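Local coordinates for protein B- and T-lymphocyte attenuator (Mus musculus, PDB 1XAU) that acts, through the extracellular immunoglobulin domain seen here, as an inhibitory lymphocyte receptor that interacts with TNFRSF14 (herpesvirus entry mediator) and dampens antigen-receptor signalling via SHP-1 and SHP-2, at residues 46-51 / 95-100; 16-21 / 105-110; 65-70 / 82-87. All blocks are in the same frame, centred on the assembly; numbering follows the deposited sequence.

Interaction 1 of 3, residues 46-51 / 95-100; sequences NVTWCK and SCSTNF
The pairing of Trp49 with Cys96 belongs to the core of an immunoglobulin domain, where strand 47-52 runs antiparallel to strand 92-100. Ring geometry is the evidence for close packing: Cys96 CB stands almost straight above the six-membered ring of Trp49, 4.2 Å from its centroid and 9° off the normal, a CH-pi contact that falls toward one end of the indole. Cys96 SG lies farther above, 5.0 Å from that centroid, a more distant sulfur-aromatic contact. With chi1 at 48°, SG sits between the backbone N and the carbonyl carbon, from where it forms the disulfide to Cys36 of the other sheet. A tryptophan packed against the intersheet disulfide is the classic core of the immunoglobulin fold, and here Phe79 also meets the Trp49 ring while Val47 CG1 adds an apolar contact to Cys96 CB at 3.7 Å. The backbones are joined by two hydrogen-bonded pairs. In one, Thr48 N reaches Ser97 O at 2.9 Å, and Ser97 N returns to Thr48 O; in the other, Cys50 N reaches Ser95 O at 2.8 Å, and Ser95 N returns to Cys50 O. The side chains of these pairs lie on the other face from Trp49 and Cys96, and there Cys50 SG comes to 3.6 Å from Ser97 OG. Toward Asn46 the strands are linked differently. Thr98 OG1, held anti to its own nitrogen (chi1 -179°), donates to Asn46 O at 2.7 Å from well above the carbonyl plane; a water that accepts from Asn99 N donates to the same oxygen.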
loop_
_atom_site.group_PDB
_atom_site.type_symbol
_atom_site.label_atom_id
_atom_site.label_comp_id
_atom_site.label_asym_id
_atom_site.label_seq_id
_atom_site.Cartn_x
_atom_site.Cartn_y
_atom_site.Cartn_z
ATOM N N ASN A 46 -0.147 10.736 -7.265
ATOM C CA ASN A 46 0.137 10.878 -5.820
ATOM C C ASN A 46 -0.723 9.715 -5.300
ATOM O O ASN A 46 -1.942 9.754 -5.354
ATOM C CB ASN A 46 -0.442 12.183 -5.255
ATOM C CG ASN A 46 -0.178 12.355 -3.746
ATOM O OD1 ASN A 46 0.471 11.513 -3.080
ATOM N ND2 ASN A 46 -0.634 13.481 -3.202
ATOM N N VAL A 47 -0.071 8.703 -4.786
ATOM C CA VAL A 47 -0.804 7.547 -4.314
ATOM C C VAL A 47 -0.818 7.531 -2.800
ATOM O O VAL A 47 0.186 7.937 -2.209
ATOM C CB VAL A 47 -0.081 6.305 -4.757
ATOM C CG1 VAL A 47 -0.844 5.014 -4.253
ATOM C CG2 VAL A 47 -0.009 6.292 -6.326
ATOM N N THR A 48 -1.903 7.071 -2.205
ATOM C CA THR A 48 -1.943 7.022 -0.743
ATOM C C THR A 48 -2.353 5.645 -0.244
ATOM O O THR A 48 -2.946 4.901 -0.972
ATOM C CB THR A 48 -2.873 8.101 -0.167
ATOM O OG1 THR A 48 -4.186 7.881 -0.590
ATOM C CG2 THR A 48 -2.531 9.487 -0.760
ATOM N N TRP A 49 -2.032 5.313 0.996
ATOM C CA TRP A 49 -2.399 3.987 1.499
ATOM C C TRP A 49 -3.642 4.165 2.349
ATOM O O TRP A 49 -3.821 5.215 3.014
ATOM C CB TRP A 49 -1.280 3.434 2.393
ATOM C CG TRP A 49 -0.128 2.907 1.563
ATOM C CD1 TRP A 49 1.040 3.573 1.180
ATOM C CD2 TRP A 49 -0.071 1.631 0.970
ATOM N NE1 TRP A 49 1.820 2.737 0.399
ATOM C CE2 TRP A 49 1.165 1.539 0.253
ATOM C CE3 TRP A 49 -0.953 0.532 0.966
ATOM C CZ2 TRP A 49 1.539 0.384 -0.434
ATOM C CZ3 TRP A 49 -0.591 -0.611 0.290
ATOM C CH2 TRP A 49 0.682 -0.688 -0.411
ATOM N N CYS A 50 -4.439 3.110 2.379
ATOM C CA CYS A 50 -5.657 3.079 3.164
ATOM C C CYS A 50 -5.653 1.785 3.972
ATOM O O CYS A 50 -5.045 0.804 3.561
ATOM C CB CYS A 50 -6.921 3.003 2.299
ATOM S SG CYS A 50 -7.102 4.338 1.100
ATOM N N LYS A 51 -6.346 1.785 5.116
ATOM C CA LYS A 51 -6.419 0.574 5.912
ATOM C C LYS A 51 -7.901 0.425 6.297
ATOM O O LYS A 51 -8.538 1.416 6.655
ATOM C CB LYS A 51 -5.587 0.679 7.178
ATOM C CG LYS A 51 -5.657 -0.608 8.043
ATOM C CD LYS A 51 -4.716 -0.521 9.298
ATOM C CE LYS A 51 -4.796 -1.788 10.144
ATOM N NZ LYS A 51 -3.965 -1.667 11.388
ATOM N N SER A 95 -4.827 -1.080 1.209
ATOM C CA SER A 95 -4.997 -0.917 -0.265
ATOM C C SER A 95 -4.375 0.428 -0.573
ATOM O O SER A 95 -4.142 1.233 0.354
ATOM C CB SER A 95 -6.509 -0.904 -0.682
ATOM O OG SER A 95 -7.206 0.181 -0.060
ATOM N N CYS A 96 -4.134 0.722 -1.856
ATOM C CA CYS A 96 -3.580 2.026 -2.225
ATOM C C CYS A 96 -4.614 2.687 -3.184
ATOM O O CYS A 96 -5.442 1.992 -3.804
ATOM C CB CYS A 96 -2.127 1.859 -2.852
ATOM S SG CYS A 96 -2.103 0.525 -4.133
ATOM N N SER A 97 -4.629 4.008 -3.246
ATOM C CA SER A 97 -5.613 4.664 -4.129
ATOM C C SER A 97 -5.020 5.966 -4.593
ATOM O O SER A 97 -4.029 6.470 -4.043
ATOM C CB SER A 97 -6.955 4.980 -3.433
ATOM O OG SER A 97 -6.693 5.633 -2.215
ATOM N N THR A 98 -5.630 6.529 -5.627
ATOM C CA THR A 98 -5.122 7.781 -6.077
ATOM C C THR A 98 -6.290 8.508 -6.744
ATOM O O THR A 98 -7.177 7.873 -7.278
ATOM C CB THR A 98 -3.934 7.600 -7.078
ATOM O OG1 THR A 98 -3.463 8.904 -7.481
ATOM C CG2 THR A 98 -4.370 6.893 -8.336
ATOM N N ASN A 99 -6.285 9.829 -6.654
ATOM C CA ASN A 99 -7.290 10.693 -7.304
ATOM C C ASN A 99 -6.333 11.218 -8.373
ATOM O O ASN A 99 -5.378 11.966 -8.064
ATOM C CB ASN A 99 -7.731 11.851 -6.381
ATOM C CG ASN A 99 -8.338 11.366 -5.087
ATOM O OD1 ASN A 99 -8.875 10.230 -5.023
ATOM N ND2 ASN A 99 -8.295 12.216 -4.032
ATOM N N PHE A 100 -6.506 10.776 -9.601
ATOM C CA PHE A 100 -5.568 11.240 -10.618
ATOM C C PHE A 100 -6.373 11.612 -11.839
ATOM O O PHE A 100 -7.095 10.763 -12.375
ATOM C CB PHE A 100 -4.589 10.139 -10.987
ATOM C CG PHE A 100 -3.500 10.599 -11.927
ATOM C CD1 PHE A 100 -2.494 11.467 -11.479
ATOM C CD2 PHE A 100 -3.461 10.147 -13.250
ATOM C CE1 PHE A 100 -1.453 11.877 -12.323
ATOM C CE2 PHE A 100 -2.431 10.554 -14.099
ATOM C CZ PHE A 100 -1.423 11.419 -13.629
HETATM O O HOH W 1 -2.154 12.315 -8.339
HETATM O O HOH W 2 -4.187 11.173 -4.853
#

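Interaction 2 of 3, residues 16-21 / 105-110; sequences LNIKRN and INSHSV. With CD (cadmium ion), chain B.
The His108 ring has Arg20 CG over the centre of one face, 4.0 Å from the ring centroid, and Ile18 O in plane at its edge; its NE2 binds a cadmium ion at 2.3 Å, beside several modelled waters, one of them implausibly close to the metal and therefore doubtful. The Arg20 guanidinium in turn has His108 CE1 over its centre, CZ to CE1 being 3.7 Å, but the two planes are 44° apart, so this is no parallel stack. Arg20 CG reaches the ring because it lies anti to the backbone N (chi1 -160°). In the immunoglobulin sandwich, residues 16-21 form the crossover from strand 15-16 of one sheet to strand 22-26 of the other, passing alongside strand 103-114. No direct hydrogen bond joins the two segments; water does the bridging instead. One molecule accepts from His108 N and donates to both Leu16 O and Ile18 O, and another accepts from Leu16 N and donates to Asn106 O. The apolar part of the contact has Leu16 CB meeting Ser107 CB at 3.7 Å, while the Leu16 and Ile105 side chains cross obliquely, with CG and CG2 4.0 Å apart. Ile18 CD1 rests against His108 O at 3.5 Å, the same oxygen to which Ser107 OG donates at 2.8 Å. Near the end of the contact a third water accepts from Asn21 N and Ser109 N, each at 3.1 Å.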
loop_
_atom_site.group_PDB
_atom_site.type_symbol
_atom_site.label_atom_id
_atom_site.label_comp_id
_atom_site.label_asym_id
_atom_site.label_seq_id
_atom_site.Cartn_x
_atom_site.Cartn_y
_atom_site.Cartn_z
ATOM N N LEU A 16 -3.409 0.508 -10.377
ATOM C CA LEU A 16 -2.731 0.142 -9.095
ATOM C C LEU A 16 -2.882 -1.385 -9.100
ATOM O O LEU A 16 -4.005 -1.930 -9.133
ATOM C CB LEU A 16 -3.489 0.800 -7.935
ATOM C CG LEU A 16 -3.540 2.305 -8.005
ATOM C CD1 LEU A 16 -4.242 2.846 -6.738
ATOM C CD2 LEU A 16 -2.129 2.909 -8.097
ATOM N N ASN A 17 -1.733 -2.060 -9.121
ATOM C CA ASN A 17 -1.692 -3.472 -9.351
ATOM C C ASN A 17 -1.315 -4.464 -8.247
ATOM O O ASN A 17 -0.554 -5.391 -8.468
ATOM C CB ASN A 17 -0.841 -3.711 -10.610
ATOM C CG ASN A 17 -1.540 -3.209 -11.904
ATOM O OD1 ASN A 17 -2.759 -3.107 -11.950
ATOM N ND2 ASN A 17 -0.767 -2.939 -12.964
ATOM N N ILE A 18 -1.847 -4.265 -7.053
ATOM C CA ILE A 18 -1.640 -5.258 -5.995
ATOM C C ILE A 18 -2.449 -6.466 -6.542
ATOM O O ILE A 18 -3.543 -6.257 -7.073
ATOM C CB ILE A 18 -2.296 -4.736 -4.717
ATOM C CG1 ILE A 18 -1.420 -3.618 -4.150
ATOM C CG2 ILE A 18 -2.542 -5.885 -3.667
ATOM C CD1 ILE A 18 -2.023 -2.970 -2.880
ATOM N N LYS A 19 -1.936 -7.684 -6.416
ATOM C CA LYS A 19 -2.699 -8.861 -6.877
ATOM C C LYS A 19 -3.909 -9.129 -6.028
ATOM O O LYS A 19 -3.855 -8.940 -4.810
ATOM C CB LYS A 19 -1.819 -10.106 -6.849
ATOM C CG LYS A 19 -1.022 -10.284 -8.141
ATOM C CD LYS A 19 -0.203 -11.595 -8.104
ATOM C CE LYS A 19 -0.849 -12.667 -8.991
ATOM N NZ LYS A 19 -1.052 -12.172 -10.445
ATOM N N ARG A 20 -4.979 -9.612 -6.654
ATOM C CA ARG A 20 -6.215 -9.920 -5.933
ATOM C C ARG A 20 -5.949 -10.977 -4.873
ATOM O O ARG A 20 -5.129 -11.834 -5.069
ATOM C CB ARG A 20 -7.268 -10.454 -6.899
ATOM C CG ARG A 20 -8.693 -10.349 -6.381
ATOM C CD ARG A 20 -9.621 -11.200 -7.286
ATOM N NE ARG A 20 -10.596 -10.402 -8.029
ATOM C CZ ARG A 20 -11.500 -9.589 -7.472
ATOM N NH1 ARG A 20 -11.548 -9.468 -6.141
ATOM N NH2 ARG A 20 -12.330 -8.866 -8.244
ATOM N N ASN A 21 -6.593 -10.884 -3.734
ATOM C CA ASN A 21 -6.394 -11.943 -2.740
ATOM C C ASN A 21 -4.969 -11.983 -2.206
ATOM O O ASN A 21 -4.515 -13.017 -1.789
ATOM C CB ASN A 21 -6.744 -13.255 -3.458
ATOM C CG ASN A 21 -6.511 -14.498 -2.620
ATOM O OD1 ASN A 21 -7.004 -14.599 -1.459
ATOM N ND2 ASN A 21 -5.767 -15.492 -3.205
ATOM N N ILE A 105 -8.879 6.010 -8.377
ATOM C CA ILE A 105 -8.453 4.729 -8.836
ATOM C C ILE A 105 -8.131 3.950 -7.556
ATOM O O ILE A 105 -7.490 4.499 -6.671
ATOM C CB ILE A 105 -7.219 4.861 -9.723
ATOM C CG1 ILE A 105 -7.592 5.715 -10.962
ATOM C CG2 ILE A 105 -6.714 3.480 -10.080
ATOM C CD1 ILE A 105 -6.397 6.106 -11.805
ATOM N N ASN A 106 -8.548 2.697 -7.475
ATOM C CA ASN A 106 -8.302 1.901 -6.263
ATOM C C ASN A 106 -7.574 0.613 -6.597
ATOM O O ASN A 106 -7.394 0.267 -7.781
ATOM C CB ASN A 106 -9.627 1.570 -5.581
ATOM C CG ASN A 106 -10.273 2.800 -4.906
ATOM O OD1 ASN A 106 -11.332 3.212 -5.307
ATOM N ND2 ASN A 106 -9.629 3.370 -3.893
ATOM N N SER A 107 -7.155 -0.117 -5.570
ATOM C CA SER A 107 -6.442 -1.352 -5.827
ATOM C C SER A 107 -7.133 -2.427 -5.066
ATOM O O SER A 107 -7.994 -2.158 -4.260
ATOM C CB SER A 107 -4.995 -1.349 -5.260
ATOM O OG SER A 107 -5.005 -1.234 -3.820
ATOM N N HIS A 108 -6.671 -3.648 -5.294
ATOM C CA HIS A 108 -7.145 -4.754 -4.532
ATOM C C HIS A 108 -6.425 -4.629 -3.143
ATOM O O HIS A 108 -5.438 -3.882 -3.001
ATOM C CB HIS A 108 -6.711 -6.051 -5.221
ATOM C CG HIS A 108 -7.518 -6.350 -6.454
ATOM N ND1 HIS A 108 -8.893 -6.397 -6.401
ATOM C CD2 HIS A 108 -7.180 -6.515 -7.760
ATOM C CE1 HIS A 108 -9.378 -6.575 -7.622
ATOM N NE2 HIS A 108 -8.362 -6.650 -8.460
ATOM N N SER A 109 -6.896 -5.380 -2.147
ATOM C CA SER A 109 -6.318 -5.273 -0.820
ATOM C C SER A 109 -5.256 -6.352 -0.577
ATOM O O SER A 109 -5.225 -7.403 -1.258
ATOM C CB SER A 109 -7.437 -5.448 0.243
ATOM O OG SER A 109 -8.023 -6.726 0.062
ATOM N N VAL A 110 -4.365 -6.057 0.359
ATOM C CA VAL A 110 -3.367 -7.032 0.838
ATOM C C VAL A 110 -3.676 -7.177 2.314
ATOM O O VAL A 110 -3.817 -6.180 3.033
ATOM C CB VAL A 110 -1.872 -6.601 0.559
ATOM C CG1 VAL A 110 -1.642 -5.175 0.872
ATOM C CG2 VAL A 110 -0.903 -7.502 1.327
HETATM CD CD CD B . -8.199 -6.901 -10.725
HETATM O O HOH W 3 -4.832 -3.824 -7.405
HETATM O O HOH W 4 -6.210 0.249 -10.495
HETATM O O HOH W 5 -7.870 -8.286 -2.635
HETATM O O HOH W 6 -10.667 -5.942 -10.787
HETATM O O HOH W 7 -9.124 -8.880 -10.671
HETATM O O HOH W 8 -8.374 -7.976 -12.905
HETATM O O HOH W 9 -6.626 -7.758 -10.774
#

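Interaction 3 of 3, residues 65-70 / 82-87; sequences QLYTSW and HFKPIH
His82 and Tyr67 face each other across the antiparallel hairpin of strands 66-71 and 78-83 in the immunoglobulin sandwich. Followed outward, His82 CB lies over the Tyr67 ring, 3.7 Å from its centroid, as a CH-pi contact. CG comes next, above Tyr67 CE1 and CZ, and CD2 approaches CE1 at 3.4 Å. The tip, NE2, ends 2.8 Å from Ser69 OG, which lies in plane at the imidazole edge; either atom could be the donor, and the bond probably helps to hold the imidazole's rotation, together with the tyrosine packed on its face. The ring planes are only 14° apart, yet the rings are slid so far that they barely overlap, and it is Tyr67 OH that hangs over the rim of the imidazole face. Tyr67 CG occupies the position between backbone N and carbonyl carbon (chi1 65°), which folds its ring over the neighbouring strand. Their backbones exchange two hydrogen bonds, as a hydrogen-bonded antiparallel pair. On the other face of the sheet Leu66 CD1 sits over the Phe83 ring, 3.5 Å from CD1 of that ring, with Ile86 CD1 against the opposite face. Beyond the regular pairing, Lys84 N gives Gln65 O a nearly straight bond of 2.9 Å (177°), just before the cis peptide to Pro85. A water donates to that Gln65 O and to Pro85 O, at 2.6 Å and 2.7 Å.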
loop_
_atom_site.group_PDB
_atom_site.type_symbol
_atom_site.label_atom_id
_atom_site.label_comp_id
_atom_site.label_asym_id
_atom_site.label_seq_id
_atom_site.Cartn_x
_atom_site.Cartn_y
_atom_site.Cartn_z
ATOM N N GLN A 65 7.156 5.401 12.826
ATOM C CA GLN A 65 7.437 3.994 12.544
ATOM C C GLN A 65 6.689 3.503 11.295
ATOM O O GLN A 65 6.533 2.301 11.133
ATOM C CB GLN A 65 6.994 3.214 13.778
ATOM C CG GLN A 65 7.804 3.640 15.011
ATOM C CD GLN A 65 7.479 2.746 16.205
ATOM O OE1 GLN A 65 6.315 2.475 16.473
ATOM N NE2 GLN A 65 8.506 2.293 16.917
ATOM N N LEU A 66 6.229 4.414 10.443
ATOM C CA LEU A 66 5.439 3.993 9.263
ATOM C C LEU A 66 5.686 5.088 8.233
ATOM O O LEU A 66 5.332 6.287 8.497
ATOM C CB LEU A 66 3.952 3.999 9.570
ATOM C CG LEU A 66 3.060 3.306 8.558
ATOM C CD1 LEU A 66 3.512 1.905 8.350
ATOM C CD2 LEU A 66 1.541 3.374 9.077
ATOM N N TYR A 67 6.234 4.724 7.074
ATOM C CA TYR A 67 6.554 5.744 6.076
ATOM C C TYR A 67 6.460 5.135 4.704
ATOM O O TYR A 67 6.351 3.919 4.573
ATOM C CB TYR A 67 7.964 6.378 6.326
ATOM C CG TYR A 67 9.097 5.386 6.154
ATOM C CD1 TYR A 67 9.734 5.261 4.912
ATOM C CD2 TYR A 67 9.562 4.619 7.215
ATOM C CE1 TYR A 67 10.799 4.409 4.731
ATOM C CE2 TYR A 67 10.681 3.732 7.052
ATOM C CZ TYR A 67 11.279 3.633 5.825
ATOM O OH TYR A 67 12.328 2.710 5.658
ATOM N N THR A 68 6.544 5.980 3.664
ATOM C CA THR A 68 6.388 5.473 2.314
ATOM C C THR A 68 7.577 5.816 1.450
ATOM O O THR A 68 8.434 6.695 1.803
ATOM C CB THR A 68 5.119 6.045 1.627
ATOM O OG1 THR A 68 5.254 7.465 1.462
ATOM C CG2 THR A 68 3.820 5.811 2.486
ATOM N N SER A 69 7.693 5.108 0.341
ATOM C CA SER A 69 8.782 5.418 -0.610
ATOM C C SER A 69 8.354 4.885 -1.981
ATOM O O SER A 69 7.396 4.078 -2.134
ATOM C CB SER A 69 10.112 4.736 -0.232
ATOM O OG SER A 69 10.163 3.352 -0.535
ATOM N N TRP A 70 9.108 5.309 -2.992
ATOM C CA TRP A 70 8.883 4.809 -4.334
ATOM C C TRP A 70 10.127 4.002 -4.723
ATOM O O TRP A 70 11.251 4.401 -4.435
ATOM C CB TRP A 70 8.630 5.953 -5.336
ATOM C CG TRP A 70 7.283 6.451 -5.314
ATOM C CD1 TRP A 70 6.816 7.484 -4.583
ATOM C CD2 TRP A 70 6.205 6.003 -6.138
ATOM N NE1 TRP A 70 5.505 7.741 -4.920
ATOM C CE2 TRP A 70 5.107 6.839 -5.874
ATOM C CE3 TRP A 70 6.070 4.983 -7.085
ATOM C CZ2 TRP A 70 3.874 6.700 -6.527
ATOM C CZ3 TRP A 70 4.814 4.828 -7.744
ATOM C CH2 TRP A 70 3.750 5.676 -7.464
ATOM N N HIS A 82 6.341 1.131 4.486
ATOM C CA HIS A 82 7.381 0.488 5.328
ATOM C C HIS A 82 7.013 0.568 6.799
ATOM O O HIS A 82 6.768 1.670 7.310
ATOM C CB HIS A 82 8.674 1.249 5.209
ATOM C CG HIS A 82 9.201 1.334 3.816
ATOM N ND1 HIS A 82 10.118 0.445 3.321
ATOM C CD2 HIS A 82 8.999 2.256 2.846
ATOM C CE1 HIS A 82 10.462 0.816 2.091
ATOM N NE2 HIS A 82 9.804 1.911 1.781
ATOM N N PHE A 83 6.974 -0.556 7.478
ATOM C CA PHE A 83 6.683 -0.587 8.901
ATOM C C PHE A 83 8.058 -0.778 9.592
ATOM O O PHE A 83 8.763 -1.802 9.351
ATOM C CB PHE A 83 5.829 -1.817 9.246
ATOM C CG PHE A 83 4.485 -1.846 8.567
ATOM C CD1 PHE A 83 3.355 -1.468 9.296
ATOM C CD2 PHE A 83 4.351 -2.241 7.243
ATOM C CE1 PHE A 83 2.067 -1.498 8.683
ATOM C CE2 PHE A 83 3.059 -2.259 6.603
ATOM C CZ PHE A 83 1.921 -1.878 7.366
ATOM N N LYS A 84 8.410 0.145 10.482
ATOM C CA LYS A 84 9.717 0.163 11.130
ATOM C C LYS A 84 9.566 0.395 12.623
ATOM O O LYS A 84 9.720 1.539 13.099
ATOM C CB LYS A 84 10.537 1.324 10.531
ATOM C CG LYS A 84 12.008 1.403 11.032
ATOM C CD LYS A 84 12.840 2.449 10.261
ATOM C CE LYS A 84 14.221 2.706 11.005
ATOM N NZ LYS A 84 15.371 3.136 10.046
ATOM N N PRO A 85 9.240 -0.657 13.367
ATOM C CA PRO A 85 9.010 -2.024 12.878
ATOM C C PRO A 85 7.515 -2.225 12.829
ATOM O O PRO A 85 6.767 -1.332 13.228
ATOM C CB PRO A 85 9.580 -2.887 14.012
ATOM C CG PRO A 85 9.181 -2.127 15.232
ATOM C CD PRO A 85 9.342 -0.622 14.840
ATOM N N ILE A 86 7.083 -3.416 12.429
ATOM C CA ILE A 86 5.689 -3.754 12.424
ATOM C C ILE A 86 5.217 -4.223 13.819
ATOM O O ILE A 86 6.033 -4.735 14.633
ATOM C CB ILE A 86 5.377 -4.814 11.359
ATOM C CG1 ILE A 86 3.846 -4.861 11.226
ATOM C CG2 ILE A 86 5.948 -6.192 11.769
ATOM C CD1 ILE A 86 3.504 -5.469 9.896
ATOM N N HIS A 87 3.965 -3.934 14.147
ATOM C CA HIS A 87 3.449 -4.292 15.469
ATOM C C HIS A 87 2.205 -5.132 15.360
ATOM O O HIS A 87 1.548 -5.186 14.304
ATOM C CB HIS A 87 3.050 -3.036 16.278
ATOM C CG HIS A 87 4.054 -1.928 16.264
ATOM N ND1 HIS A 87 3.913 -0.799 15.467
ATOM C CD2 HIS A 87 5.213 -1.766 16.946
ATOM C CE1 HIS A 87 4.956 -0.001 15.658
ATOM N NE2 HIS A 87 5.753 -0.567 16.551
HETATM O O HOH W 10 4.967 0.406 12.096
HETATM O O HOH W 11 7.772 0.154 18.989
HETATM O O HOH W 12 14.594 4.618 7.253
#

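In the fold
Interaction 1 is the buried one, interaction 2 is partly buried and interaction 3 lies at the surface. Interaction 1 and the 105-110 side of interaction 2 reach the same sheet, since strands 92-100 and 103-114 are neighbours in it: Thr98 O meets Ile105 N at 2.8 Å, and Ser107 OG lies 2.9 Å from Cys96 N. Interaction 3 belongs to the facing sheet and touches interaction 1 at Thr68 on Trp49 and at Trp70 on Val47. Interactions 2 and 3 do not touch, with nearest atoms about 7 Å apart. Direct backbone bonds join the segments of interactions 1 and 3, whereas interaction 2, at the loop that crosses between the sheets, relies on water. Side chains differ too: disulfide and tryptophan inside, a metal-bound histidine at the loop, a tyrosine-histidine pair with a serine partner on the hairpin.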